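Local coordinates for protein putative modification methylase (Thermus thermophilus, PDB 2ZIG) that probably transfers a methyl group from S-adenosyl-L-methionine to cytosine N4 in DNA, acting as a modification methylase, at residues L131-W136 against F201-D206; R92-V97 against E168-Q173; L24-A29 against L286-G291; A34-A39 against F84-P89. All blocks are in the same frame, centred on the assembly; numbering follows the deposited sequence.

Contact 1: residues L131-W136 against F201-D206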
loop_
_atom_site.group_PDB
_atom_site.type_symbol
_atom_site.label_atom_id
_atom_site.label_comp_id
_atom_site.label_asym_id
_atom_site.label_seq_id
_atom_site.Cartn_x
_atom_site.Cartn_y
_atom_site.Cartn_z
ATOM N N LEU B 131 3.355 10.786 -0.006
ATOM C CA LEU B 131 4.605 10.458 -0.670
ATOM C C LEU B 131 4.600 8.932 -0.843
ATOM O O LEU B 131 3.760 8.236 -0.261
ATOM C CB LEU B 131 5.789 10.892 0.194
ATOM C CG LEU B 131 6.430 12.276 -0.039
ATOM C CD1 LEU B 131 5.405 13.296 -0.478
ATOM C CD2 LEU B 131 7.136 12.717 1.240
ATOM N N ASN B 132 5.516 8.410 -1.646
ATOM C CA ASN B 132 5.566 6.975 -1.845
ATOM C C ASN B 132 5.995 6.266 -0.569
ATOM O O ASN B 132 6.920 6.687 0.118
ATOM C CB ASN B 132 6.524 6.612 -2.982
ATOM C CG ASN B 132 5.817 6.497 -4.309
ATOM O OD1 ASN B 132 4.666 6.070 -4.365
ATOM N ND2 ASN B 132 6.499 6.863 -5.384
ATOM N N PRO B 133 5.313 5.178 -0.225
ATOM C CA PRO B 133 5.725 4.491 0.997
ATOM C C PRO B 133 6.934 3.654 0.669
ATOM O O PRO B 133 7.312 3.529 -0.498
ATOM C CB PRO B 133 4.527 3.610 1.307
ATOM C CG PRO B 133 4.118 3.187 -0.069
ATOM C CD PRO B 133 4.162 4.501 -0.843
ATOM N N ILE B 134 7.536 3.095 1.710
ATOM C CA ILE B 134 8.659 2.191 1.554
ATOM C C ILE B 134 8.089 0.842 2.017
ATOM O O ILE B 134 7.350 0.775 3.010
ATOM C CB ILE B 134 9.859 2.593 2.438
ATOM C CG1 ILE B 134 10.577 3.801 1.820
ATOM C CG2 ILE B 134 10.828 1.416 2.572
ATOM C CD1 ILE B 134 11.698 4.376 2.687
ATOM N N ILE B 135 8.403 -0.213 1.272
ATOM C CA ILE B 135 7.927 -1.543 1.594
ATOM C C ILE B 135 8.933 -2.245 2.483
ATOM O O ILE B 135 10.071 -2.463 2.091
ATOM C CB ILE B 135 7.731 -2.414 0.331
ATOM C CG1 ILE B 135 6.698 -1.772 -0.595
ATOM C CG2 ILE B 135 7.279 -3.834 0.740
ATOM C CD1 ILE B 135 5.423 -1.350 0.119
ATOM N N TRP B 136 8.514 -2.593 3.688
ATOM C CA TRP B 136 9.404 -3.299 4.580
ATOM C C TRP B 136 9.195 -4.793 4.403
ATOM O O TRP B 136 8.215 -5.347 4.901
ATOM C CB TRP B 136 9.128 -2.910 6.030
ATOM C CG TRP B 136 9.941 -3.697 7.018
ATOM C CD1 TRP B 136 11.183 -4.251 6.818
ATOM C CD2 TRP B 136 9.595 -3.970 8.379
ATOM N NE1 TRP B 136 11.625 -4.845 7.977
ATOM C CE2 TRP B 136 10.670 -4.689 8.949
ATOM C CE3 TRP B 136 8.479 -3.673 9.175
ATOM C CZ2 TRP B 136 10.659 -5.118 10.278
ATOM C CZ3 TRP B 136 8.470 -4.099 10.499
ATOM C CH2 TRP B 136 9.554 -4.814 11.034
ATOM N N PHE B 201 17.623 5.040 0.654
ATOM C CA PHE B 201 16.657 5.636 -0.254
ATOM C C PHE B 201 16.274 4.763 -1.445
ATOM O O PHE B 201 16.675 5.012 -2.580
ATOM C CB PHE B 201 17.149 7.003 -0.738
ATOM C CG PHE B 201 17.119 8.065 0.326
ATOM C CD1 PHE B 201 18.187 8.226 1.201
ATOM C CD2 PHE B 201 15.983 8.861 0.500
ATOM C CE1 PHE B 201 18.126 9.166 2.244
ATOM C CE2 PHE B 201 15.910 9.798 1.538
ATOM C CZ PHE B 201 16.979 9.948 2.406
ATOM N N ARG B 202 15.499 3.726 -1.159
ATOM C CA ARG B 202 14.996 2.811 -2.172
ATOM C C ARG B 202 13.602 2.460 -1.679
ATOM O O ARG B 202 13.299 2.670 -0.506
ATOM C CB ARG B 202 15.879 1.571 -2.281
ATOM C CG ARG B 202 16.064 0.815 -0.989
ATOM C CD ARG B 202 16.832 -0.466 -1.264
ATOM N NE ARG B 202 18.183 -0.205 -1.741
ATOM C CZ ARG B 202 18.755 -0.848 -2.756
ATOM N NH1 ARG B 202 20.000 -0.547 -3.117
ATOM N NH2 ARG B 202 18.081 -1.771 -3.426
ATOM N N GLN B 203 12.750 1.934 -2.548
ATOM C CA GLN B 203 11.389 1.656 -2.132
ATOM C C GLN B 203 11.153 0.350 -1.379
ATOM O O GLN B 203 10.100 0.170 -0.778
ATOM C CB GLN B 203 10.437 1.772 -3.337
ATOM C CG GLN B 203 8.973 1.590 -2.962
ATOM C CD GLN B 203 8.006 2.301 -3.899
ATOM O OE1 GLN B 203 8.159 2.273 -5.119
ATOM N NE2 GLN B 203 6.992 2.920 -3.325
ATOM N N ILE B 204 12.122 -0.557 -1.392
ATOM C CA ILE B 204 11.952 -1.817 -0.672
ATOM C C ILE B 204 13.151 -2.114 0.230
ATOM O O ILE B 204 14.304 -2.067 -0.212
ATOM C CB ILE B 204 11.738 -2.999 -1.659
ATOM C CG1 ILE B 204 10.486 -2.740 -2.498
ATOM C CG2 ILE B 204 11.572 -4.322 -0.896
ATOM C CD1 ILE B 204 10.171 -3.841 -3.504
ATOM N N TRP B 205 12.872 -2.375 1.504
ATOM C CA TRP B 205 13.914 -2.710 2.471
ATOM C C TRP B 205 13.770 -4.195 2.788
ATOM O O TRP B 205 12.783 -4.611 3.400
ATOM C CB TRP B 205 13.753 -1.895 3.763
ATOM C CG TRP B 205 14.097 -0.433 3.620
ATOM C CD1 TRP B 205 14.628 0.181 2.519
ATOM C CD2 TRP B 205 13.969 0.585 4.623
ATOM N NE1 TRP B 205 14.839 1.509 2.774
ATOM C CE2 TRP B 205 14.445 1.787 4.057
ATOM C CE3 TRP B 205 13.498 0.598 5.944
ATOM C CZ2 TRP B 205 14.465 3.002 4.771
ATOM C CZ3 TRP B 205 13.513 1.799 6.651
ATOM C CH2 TRP B 205 13.995 2.986 6.061
ATOM N N ASP B 206 14.747 -4.996 2.376
ATOM C CA ASP B 206 14.680 -6.434 2.623
ATOM C C ASP B 206 15.831 -6.930 3.481
ATOM O O ASP B 206 16.026 -8.140 3.631
ATOM C CB ASP B 206 14.664 -7.194 1.293
ATOM C CG ASP B 206 15.963 -7.055 0.519
ATOM O OD1 ASP B 206 16.808 -6.217 0.899
ATOM O OD2 ASP B 206 16.137 -7.780 -0.482
HETATM O O HOH W 1 3.807 3.374 -4.556
#
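One face of the Trp205 indole is taken by Ile134: CG2 lies 3.8 Å from the centroid of the five-membered ring and 5° off its normal, a CH-pi contact. The same isoleucine extends CD1 to 3.7 Å from Trp205 CZ2, so its two branches span both rings of the indole. Arg202 CG, three residues earlier in the same segment, lies at the ring's edge, and Arg227 of helix 222-232 adds a cation-pi contact. Across this pair the Trp136 indole is met at its edge, Trp205 O lying 3.8 Å from Trp136 CD1; its NE1 donates to Ile208 O.

Beneath the rings, strand 204-205 pairs in parallel with strand 129-137 and is the outermost strand, within this chain, of the mixed sheet of this class I methyltransferase fold. The evidence is two backbone bonds: Ile135 N to Gln203 O (2.7 Å, 174° at the hydrogen) and Trp205 N to Ile135 O (2.9 Å), the latter nearly along the C=O axis.

Gln203 reaches further back along the partner strand. With CG anti to the backbone N (chi1 -176°) and an extended chain, its NE2 donates to Pro133 O at 2.9 Å, somewhat tilted from the carbonyl plane. A water donates to Asn132 OD1 and accepts a weak bond from Gln203 NE2, whereas OE1 accepts from Glu166 N of the second subunit, which fixes the amide's flip.

Contact 2: residues R92-V97 against E168-Q173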
loop_
_atom_site.group_PDB
_atom_site.type_symbol
_atom_site.label_atom_id
_atom_site.label_comp_id
_atom_site.label_asym_id
_atom_site.label_seq_id
_atom_site.Cartn_x
_atom_site.Cartn_y
_atom_site.Cartn_z
ATOM N N ARG B 92 7.595 15.511 8.205
ATOM C CA ARG B 92 6.710 14.425 7.820
ATOM C C ARG B 92 6.339 13.463 8.925
ATOM O O ARG B 92 7.019 13.356 9.948
ATOM C CB ARG B 92 7.320 13.640 6.648
ATOM C CG ARG B 92 8.620 12.904 6.965
ATOM C CD ARG B 92 9.120 12.114 5.753
ATOM N NE ARG B 92 9.529 12.999 4.663
ATOM C CZ ARG B 92 9.791 12.598 3.422
ATOM N NH1 ARG B 92 9.687 11.313 3.092
ATOM N NH2 ARG B 92 10.160 13.483 2.508
ATOM N N LEU B 93 5.222 12.782 8.705
ATOM C CA LEU B 93 4.725 11.773 9.618
ATOM C C LEU B 93 4.977 10.428 8.924
ATOM O O LEU B 93 4.441 10.163 7.847
ATOM C CB LEU B 93 3.231 11.989 9.867
ATOM C CG LEU B 93 2.375 10.814 10.341
ATOM C CD1 LEU B 93 2.689 10.448 11.783
ATOM C CD2 LEU B 93 0.920 11.197 10.196
ATOM N N VAL B 94 5.819 9.600 9.532
ATOM C CA VAL B 94 6.148 8.287 8.976
ATOM C C VAL B 94 5.412 7.258 9.823
ATOM O O VAL B 94 5.565 7.231 11.043
ATOM C CB VAL B 94 7.670 8.009 9.052
ATOM C CG1 VAL B 94 8.001 6.689 8.367
ATOM C CG2 VAL B 94 8.434 9.131 8.388
ATOM N N ILE B 95 4.612 6.414 9.180
ATOM C CA ILE B 95 3.838 5.409 9.902
ATOM C C ILE B 95 4.140 3.981 9.437
ATOM O O ILE B 95 3.902 3.625 8.281
ATOM C CB ILE B 95 2.327 5.685 9.744
ATOM C CG1 ILE B 95 2.024 7.142 10.128
ATOM C CG2 ILE B 95 1.537 4.753 10.629
ATOM C CD1 ILE B 95 0.600 7.589 9.834
ATOM N N VAL B 96 4.677 3.173 10.345
ATOM C CA VAL B 96 5.006 1.783 10.038
ATOM C C VAL B 96 3.760 0.974 10.372
ATOM O O VAL B 96 3.408 0.809 11.540
ATOM C CB VAL B 96 6.200 1.307 10.878
ATOM C CG1 VAL B 96 6.539 -0.138 10.531
ATOM C CG2 VAL B 96 7.398 2.230 10.627
ATOM N N VAL B 97 3.094 0.484 9.327
ATOM C CA VAL B 97 1.846 -0.263 9.476
ATOM C C VAL B 97 1.818 -1.580 8.724
ATOM O O VAL B 97 2.155 -1.626 7.548
ATOM C CB VAL B 97 0.630 0.514 8.904
ATOM C CG1 VAL B 97 -0.607 0.145 9.670
ATOM C CG2 VAL B 97 0.885 1.990 8.901
ATOM N N GLU B 168 5.151 -4.986 5.542
ATOM C CA GLU B 168 4.502 -3.925 6.290
ATOM C C GLU B 168 4.764 -2.682 5.452
ATOM O O GLU B 168 5.689 -2.659 4.639
ATOM C CB GLU B 168 5.075 -3.781 7.693
ATOM C CG GLU B 168 4.486 -4.795 8.645
ATOM C CD GLU B 168 4.799 -4.484 10.079
ATOM O OE1 GLU B 168 4.803 -3.286 10.433
ATOM O OE2 GLU B 168 5.022 -5.440 10.853
ATOM N N TYR B 169 3.944 -1.658 5.636
ATOM C CA TYR B 169 4.062 -0.448 4.845
ATOM C C TYR B 169 4.609 0.725 5.643
ATOM O O TYR B 169 4.173 0.984 6.757
ATOM C CB TYR B 169 2.686 -0.075 4.285
ATOM C CG TYR B 169 1.989 -1.200 3.549
ATOM C CD1 TYR B 169 2.096 -1.334 2.166
ATOM C CD2 TYR B 169 1.250 -2.153 4.244
ATOM C CE1 TYR B 169 1.477 -2.401 1.489
ATOM C CE2 TYR B 169 0.634 -3.215 3.585
ATOM C CZ TYR B 169 0.752 -3.333 2.208
ATOM O OH TYR B 169 0.139 -4.388 1.567
ATOM N N ILE B 170 5.577 1.431 5.075
ATOM C CA ILE B 170 6.111 2.589 5.771
ATOM C C ILE B 170 5.554 3.780 5.031
ATOM O O ILE B 170 6.091 4.193 4.014
ATOM C CB ILE B 170 7.650 2.617 5.765
ATOM C CG1 ILE B 170 8.182 1.374 6.485
ATOM C CG2 ILE B 170 8.155 3.872 6.494
ATOM C CD1 ILE B 170 9.703 1.259 6.481
ATOM N N LEU B 171 4.438 4.295 5.545
ATOM C CA LEU B 171 3.745 5.436 4.960
ATOM C C LEU B 171 4.496 6.735 5.196
ATOM O O LEU B 171 5.044 6.960 6.266
ATOM C CB LEU B 171 2.338 5.531 5.546
ATOM C CG LEU B 171 1.529 4.234 5.420
ATOM C CD1 LEU B 171 0.183 4.382 6.120
ATOM C CD2 LEU B 171 1.336 3.910 3.954
ATOM N N MET B 172 4.513 7.588 4.182
ATOM C CA MET B 172 5.196 8.871 4.261
ATOM C C MET B 172 4.178 9.976 3.994
ATOM O O MET B 172 3.666 10.110 2.879
ATOM C CB MET B 172 6.311 8.922 3.218
ATOM C CG MET B 172 7.276 7.747 3.274
ATOM S SD MET B 172 8.597 7.987 4.459
ATOM C CE MET B 172 9.678 6.607 4.057
ATOM N N GLN B 173 3.888 10.759 5.028
ATOM C CA GLN B 173 2.928 11.843 4.917
ATOM C C GLN B 173 3.606 13.157 5.265
ATOM O O GLN B 173 3.955 13.396 6.421
ATOM C CB GLN B 173 1.753 11.574 5.849
ATOM C CG GLN B 173 1.047 10.259 5.538
ATOM C CD GLN B 173 0.478 10.238 4.140
ATOM O OE1 GLN B 173 0.803 9.363 3.333
ATOM N NE2 GLN B 173 -0.381 11.209 3.839
HETATM O O HOH W 2 4.050 -1.941 12.826
#
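The bond from Tyr169 N to Val97 O is the shortest polar link across this pair, at 2.6 Å and 172° at the hydrogen. It belongs to an antiparallel pairing of strands 91-97 and 167-174, whose local axes run at 166° and approach to 4.5 Å. In class I methyltransferases a strand of reversed direction is inserted into an otherwise parallel sheet, and strand 167-174 fits that role between 91-97 and 129-137. Leu93, Ile95 and Val97 form hydrogen-bonded pairs with Gln173, Leu171 and Tyr169, giving six backbone bonds in all.

Their side chains share one face, where Val97 CG2 crosses Leu171 CD1 at 3.7 Å and helix 115-125 covers Leu171. Helix 222-232 covers the other face, that of Val94, Val96 and Met172. There Val94 CG1 presses on Ile170 CG2 at 3.4 Å, tighter than usual carbon contact.

At the Glu168 end a water donates to both Val96 O and Glu168 OE1, bridging the strands. At the opposite end Arg92 bends at chi3 (67°) and brings its guanidinium edge to the thioether, with NH1 3.8 Å from Met172 SD.

Contact 3: residues L24-A29 against L286-G291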
loop_
_atom_site.group_PDB
_atom_site.type_symbol
_atom_site.label_atom_id
_atom_site.label_comp_id
_atom_site.label_asym_id
_atom_site.label_seq_id
_atom_site.Cartn_x
_atom_site.Cartn_y
_atom_site.Cartn_z
ATOM N N LEU B 24 9.474 11.529 27.626
ATOM C CA LEU B 24 8.416 10.594 27.298
ATOM C C LEU B 24 7.248 10.965 28.212
ATOM O O LEU B 24 7.363 10.894 29.440
ATOM C CB LEU B 24 8.860 9.156 27.581
ATOM C CG LEU B 24 8.108 7.993 26.918
ATOM C CD1 LEU B 24 8.285 6.747 27.763
ATOM C CD2 LEU B 24 6.645 8.296 26.776
ATOM N N HIS B 25 6.137 11.388 27.620
ATOM C CA HIS B 25 4.963 11.758 28.404
ATOM C C HIS B 25 4.050 10.558 28.544
ATOM O O HIS B 25 3.872 9.780 27.601
ATOM C CB HIS B 25 4.190 12.884 27.727
ATOM C CG HIS B 25 4.937 14.174 27.655
ATOM N ND1 HIS B 25 4.695 15.221 28.517
ATOM C CD2 HIS B 25 5.915 14.592 26.817
ATOM C CE1 HIS B 25 5.490 16.231 28.211
ATOM N NE2 HIS B 25 6.240 15.875 27.184
ATOM N N VAL B 26 3.473 10.403 29.727
ATOM C CA VAL B 26 2.566 9.292 29.964
ATOM C C VAL B 26 1.158 9.835 29.960
ATOM O O VAL B 26 0.812 10.667 30.790
ATOM C CB VAL B 26 2.840 8.615 31.313
ATOM C CG1 VAL B 26 1.830 7.503 31.546
ATOM C CG2 VAL B 26 4.251 8.064 31.333
ATOM N N GLY B 27 0.351 9.371 29.013
ATOM C CA GLY B 27 -1.020 9.835 28.925
ATOM C C GLY B 27 -1.692 9.505 27.608
ATOM O O GLY B 27 -1.320 8.556 26.913
ATOM N N ASP B 28 -2.698 10.299 27.266
ATOM C CA ASP B 28 -3.437 10.113 26.034
ATOM C C ASP B 28 -2.801 10.934 24.922
ATOM O O ASP B 28 -2.702 12.156 25.020
ATOM C CB ASP B 28 -4.890 10.527 26.234
ATOM C CG ASP B 28 -5.691 10.452 24.961
ATOM O OD1 ASP B 28 -5.781 11.473 24.249
ATOM O OD2 ASP B 28 -6.216 9.363 24.671
ATOM N N ALA B 29 -2.379 10.240 23.866
ATOM C CA ALA B 29 -1.719 10.846 22.711
ATOM C C ALA B 29 -2.315 12.170 22.229
ATOM O O ALA B 29 -1.602 13.168 22.100
ATOM C CB ALA B 29 -1.689 9.845 21.563
ATOM N N LEU B 286 16.146 9.004 29.749
ATOM C CA LEU B 286 14.842 9.397 29.258
ATOM C C LEU B 286 14.006 9.890 30.423
ATOM O O LEU B 286 13.766 9.150 31.374
ATOM C CB LEU B 286 14.134 8.218 28.592
ATOM C CG LEU B 286 12.717 8.548 28.118
ATOM C CD1 LEU B 286 12.783 9.509 26.937
ATOM C CD2 LEU B 286 11.994 7.271 27.732
ATOM N N GLU B 287 13.566 11.140 30.351
ATOM C CA GLU B 287 12.745 11.693 31.412
ATOM C C GLU B 287 11.284 11.335 31.161
ATOM O O GLU B 287 10.717 11.692 30.129
ATOM C CB GLU B 287 12.894 13.210 31.471
ATOM C CG GLU B 287 12.264 13.805 32.715
ATOM C CD GLU B 287 12.176 15.313 32.672
ATOM O OE1 GLU B 287 11.876 15.912 33.726
ATOM O OE2 GLU B 287 12.398 15.899 31.591
ATOM N N VAL B 288 10.680 10.623 32.107
ATOM C CA VAL B 288 9.282 10.221 31.988
ATOM C C VAL B 288 8.392 11.153 32.799
ATOM O O VAL B 288 8.551 11.270 34.016
ATOM C CB VAL B 288 9.074 8.788 32.496
ATOM C CG1 VAL B 288 7.599 8.405 32.398
ATOM C CG2 VAL B 288 9.944 7.828 31.697
ATOM N N LEU B 289 7.456 11.812 32.125
ATOM C CA LEU B 289 6.549 12.739 32.789
ATOM C C LEU B 289 5.141 12.176 32.877
ATOM O O LEU B 289 4.425 12.143 31.877
ATOM C CB LEU B 289 6.502 14.059 32.029
ATOM C CG LEU B 289 7.838 14.733 31.734
ATOM C CD1 LEU B 289 7.582 16.028 30.992
ATOM C CD2 LEU B 289 8.589 14.997 33.029
ATOM N N ASP B 290 4.748 11.737 34.072
ATOM C CA ASP B 290 3.411 11.184 34.289
ATOM C C ASP B 290 2.387 12.311 34.263
ATOM O O ASP B 290 1.674 12.537 35.239
ATOM C CB ASP B 290 3.325 10.452 35.638
ATOM C CG ASP B 290 4.063 9.117 35.638
ATOM O OD1 ASP B 290 3.682 8.207 34.864
ATOM O OD2 ASP B 290 5.026 8.974 36.423
ATOM N N GLY B 291 2.325 13.018 33.140
ATOM C CA GLY B 291 1.383 14.111 33.000
ATOM C C GLY B 291 1.493 15.132 34.116
ATOM O O GLY B 291 2.558 15.713 34.335
#
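Leu286 opens the contact by crossing Leu24: its CD2 is 3.7 Å from Leu24 CB and equally near Leu24 CD1, the two leucines meeting beneath helix 267-280. The strands involved, 22-26 and 286-289, lie parallel at one border of the Rossmann-like methyltransferase sheet, with local axes 4.7 Å apart at 21°. Parallel pairing thus joins the N-terminal and C-terminal strands of the modelled chain.

Glu287 contributes its backbone, O accepting from Leu24 N at 2.8 Å, while its carboxylate forms a salt bridge with Arg23. Val288 has its side chain on the Leu24 face; CG1, anti to the backbone N, crosses Val26 CG2 at 3.5 Å, and Lys274 of the overlying helix also touches this valine. Leu289 faces the other way. Its N donates to Leu24 O, its O accepts from Val26 N, and the latter donor stands 36° out of the carbonyl plane. Its CD1 lies alongside the His25 imidazole, 3.5 Å from CE1, and Phe36 meets that ring with planes at about 60°.

Past these bonds the pairing stops, and the first segment continues to Asp28 and Ala29, which bind S-adenosyl-L-methionine in a crystal structure of this protein; Asp28 also N-caps the following helix through OD1 and Glu31 N. Asp290 centres an inverse gamma turn. Its CB points away from the other strand, but CG, set beside the backbone N, carries the carboxylate back until OD1 is 3.6 Å from Val26 CG2. Gly291 follows, poorly ordered and at positive phi, with its N 3.7 Å from Val26 O.

Contact 4: residues A34-A39 against F84-P89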
loop_
_atom_site.group_PDB
_atom_site.type_symbol
_atom_site.label_atom_id
_atom_site.label_comp_id
_atom_site.label_asym_id
_atom_site.label_seq_id
_atom_site.Cartn_x
_atom_site.Cartn_y
_atom_site.Cartn_z
ATOM N N ALA B 34 -1.917 17.851 21.928
ATOM C CA ALA B 34 -2.648 19.109 21.847
ATOM C C ALA B 34 -2.041 20.164 22.762
ATOM O O ALA B 34 -2.270 21.353 22.572
ATOM C CB ALA B 34 -4.109 18.892 22.203
ATOM N N SER B 35 -1.259 19.730 23.745
ATOM C CA SER B 35 -0.645 20.665 24.679
ATOM C C SER B 35 0.741 21.134 24.260
ATOM O O SER B 35 1.405 21.847 25.014
ATOM C CB SER B 35 -0.570 20.050 26.075
ATOM O OG SER B 35 0.494 19.126 26.172
ATOM N N PHE B 36 1.184 20.730 23.068
ATOM C CA PHE B 36 2.492 21.150 22.567
ATOM C C PHE B 36 2.302 22.256 21.535
ATOM O O PHE B 36 1.314 22.265 20.801
ATOM C CB PHE B 36 3.246 19.987 21.903
ATOM C CG PHE B 36 3.540 18.839 22.823
ATOM C CD1 PHE B 36 3.745 19.045 24.183
ATOM C CD2 PHE B 36 3.654 17.549 22.317
ATOM C CE1 PHE B 36 4.060 17.980 25.032
ATOM C CE2 PHE B 36 3.969 16.478 23.152
ATOM C CZ PHE B 36 4.172 16.693 24.513
ATOM N N PRO B 37 3.260 23.197 21.458
ATOM C CA PRO B 37 3.206 24.319 20.512
ATOM C C PRO B 37 3.281 23.878 19.056
ATOM O O PRO B 37 3.981 22.919 18.721
ATOM C CB PRO B 37 4.403 25.170 20.921
ATOM C CG PRO B 37 5.377 24.146 21.419
ATOM C CD PRO B 37 4.510 23.224 22.236
ATOM N N GLU B 38 2.563 24.589 18.194
ATOM C CA GLU B 38 2.532 24.284 16.771
ATOM C C GLU B 38 3.898 24.432 16.116
ATOM O O GLU B 38 4.756 25.166 16.596
ATOM C CB GLU B 38 1.533 25.194 16.063
ATOM C CG GLU B 38 1.532 25.044 14.548
ATOM C CD GLU B 38 0.652 26.069 13.859
ATOM O OE1 GLU B 38 0.823 27.277 14.137
ATOM O OE2 GLU B 38 -0.201 25.670 13.037
ATOM N N ALA B 39 4.085 23.721 15.010
ATOM C CA ALA B 39 5.329 23.754 14.256
ATOM C C ALA B 39 6.564 23.595 15.130
ATOM O O ALA B 39 7.556 24.289 14.933
ATOM C CB ALA B 39 5.419 25.044 13.466
ATOM N N PHE B 84 -0.112 16.900 12.462
ATOM C CA PHE B 84 -0.053 17.843 11.357
ATOM C C PHE B 84 0.198 19.263 11.857
ATOM O O PHE B 84 0.871 20.061 11.201
ATOM C CB PHE B 84 -1.349 17.788 10.552
ATOM C CG PHE B 84 -1.362 18.707 9.360
ATOM C CD1 PHE B 84 -1.781 20.028 9.481
ATOM C CD2 PHE B 84 -0.938 18.257 8.117
ATOM C CE1 PHE B 84 -1.776 20.889 8.377
ATOM C CE2 PHE B 84 -0.930 19.110 7.015
ATOM C CZ PHE B 84 -1.351 20.428 7.150
ATOM N N ARG B 85 -0.340 19.565 13.031
ATOM C CA ARG B 85 -0.194 20.883 13.619
ATOM C C ARG B 85 1.185 21.058 14.256
ATOM O O ARG B 85 1.788 22.128 14.173
ATOM C CB ARG B 85 -1.296 21.090 14.658
ATOM C CG ARG B 85 -1.642 22.531 14.922
ATOM C CD ARG B 85 -1.154 22.947 16.279
ATOM N NE ARG B 85 -1.593 22.021 17.314
ATOM C CZ ARG B 85 -1.193 22.090 18.578
ATOM N NH1 ARG B 85 -0.355 23.046 18.952
ATOM N NH2 ARG B 85 -1.612 21.192 19.461
ATOM N N LEU B 86 1.679 19.999 14.889
ATOM C CA LEU B 86 2.983 20.025 15.538
ATOM C C LEU B 86 4.125 20.053 14.522
ATOM O O LEU B 86 5.149 20.706 14.724
ATOM C CB LEU B 86 3.134 18.796 16.440
ATOM C CG LEU B 86 2.592 18.811 17.870
ATOM C CD1 LEU B 86 1.304 19.593 17.952
ATOM C CD2 LEU B 86 2.387 17.381 18.334
ATOM N N LEU B 87 3.944 19.338 13.424
ATOM C CA LEU B 87 4.955 19.257 12.379
ATOM C C LEU B 87 5.304 20.632 11.797
ATOM O O LEU B 87 4.428 21.491 11.623
ATOM C CB LEU B 87 4.439 18.340 11.267
ATOM C CG LEU B 87 5.280 17.178 10.730
ATOM C CD1 LEU B 87 5.853 16.338 11.860
ATOM C CD2 LEU B 87 4.392 16.331 9.819
ATOM N N VAL B 88 6.587 20.846 11.514
ATOM C CA VAL B 88 7.018 22.095 10.910
ATOM C C VAL B 88 6.790 21.897 9.420
ATOM O O VAL B 88 6.917 20.782 8.912
ATOM C CB VAL B 88 8.520 22.376 11.146
ATOM C CG1 VAL B 88 8.816 22.432 12.629
ATOM C CG2 VAL B 88 9.370 21.308 10.468
ATOM N N PRO B 89 6.439 22.968 8.693
ATOM C CA PRO B 89 6.213 22.814 7.253
ATOM C C PRO B 89 7.359 22.055 6.609
ATOM O O PRO B 89 8.520 22.389 6.820
ATOM C CB PRO B 89 6.125 24.256 6.768
ATOM C CG PRO B 89 5.439 24.932 7.930
ATOM C CD PRO B 89 6.184 24.353 9.126
#
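Arg85 and the loop 36-39 make the tight half of this contact. Ala39 N donates to Arg85 O at 2.9 Å and 174°, in the carbonyl plane, so a carbonyl near the C-terminal end of helix 66-86 is taken up by the incoming loop. Beside it Glu38 CB packs 3.5 Å from Arg85 CD. The arginine chain bends at chi2 (-109°) and chi3 and returns over the loop, where the bond from Arg85 NH1 to Phe36 O is short (2.6 Å) but bent, 132° at the hydrogen. Leu86 CD1, from the same helix, covers one face of the guanidinium, 3.5 Å above its centre. Leu86 also sends CD2 to the edge of the Phe36 ring, 4.2 Å from Phe36 CD2.

The outer half is looser. Arg85 NH2 reaches Ala34 O only weakly at 3.2 Å, its stronger partner being Glu82 in a salt bridge; together these bonds limit the group's rotation. Glu38 carries its carboxylate outward on an extended chain, leaving OE2 5.8 Å from Arg85 NE, too far for a charge contact. Pro37 and Ala34, on this side, are exposed to solvent.

Further along, Ala39 O rests 3.2 Å from Val88 CG1, beside backbone bonds from Leu86 and Val88 to Val41. The loop leads into strand 41-46 and the helix toward strand 91-97, the neighbouring parallel strands of a beta-alpha-beta crossover in the Rossmann-like fold.

Contacts 1, 2 and 3 belong to one mixed sheet: contact 1 pairs its strand 204-205 at one end, contact 3 its strand 286-289 at the other, with centres 31 Å apart on opposite sides of the chain's centre. Contacts 1 and 2, centres 10 Å apart, join through Ile134 O and Ile170 N. Contact 4, its centre 18 Å from that of contact 2, packs Leu87 against Arg92 and Leu93, and touches contact 3 where Phe36 meets His25. Along the chain contact 3 encloses the others; contact 4 closes before contacts 1 and 2, whose segments alternate. The second subunit reaches contacts 1 and 2, with side chains about 9 Å from that of cofactor-binding Thr248, but does not touch contact 3, which holds Asp28 and Ala29.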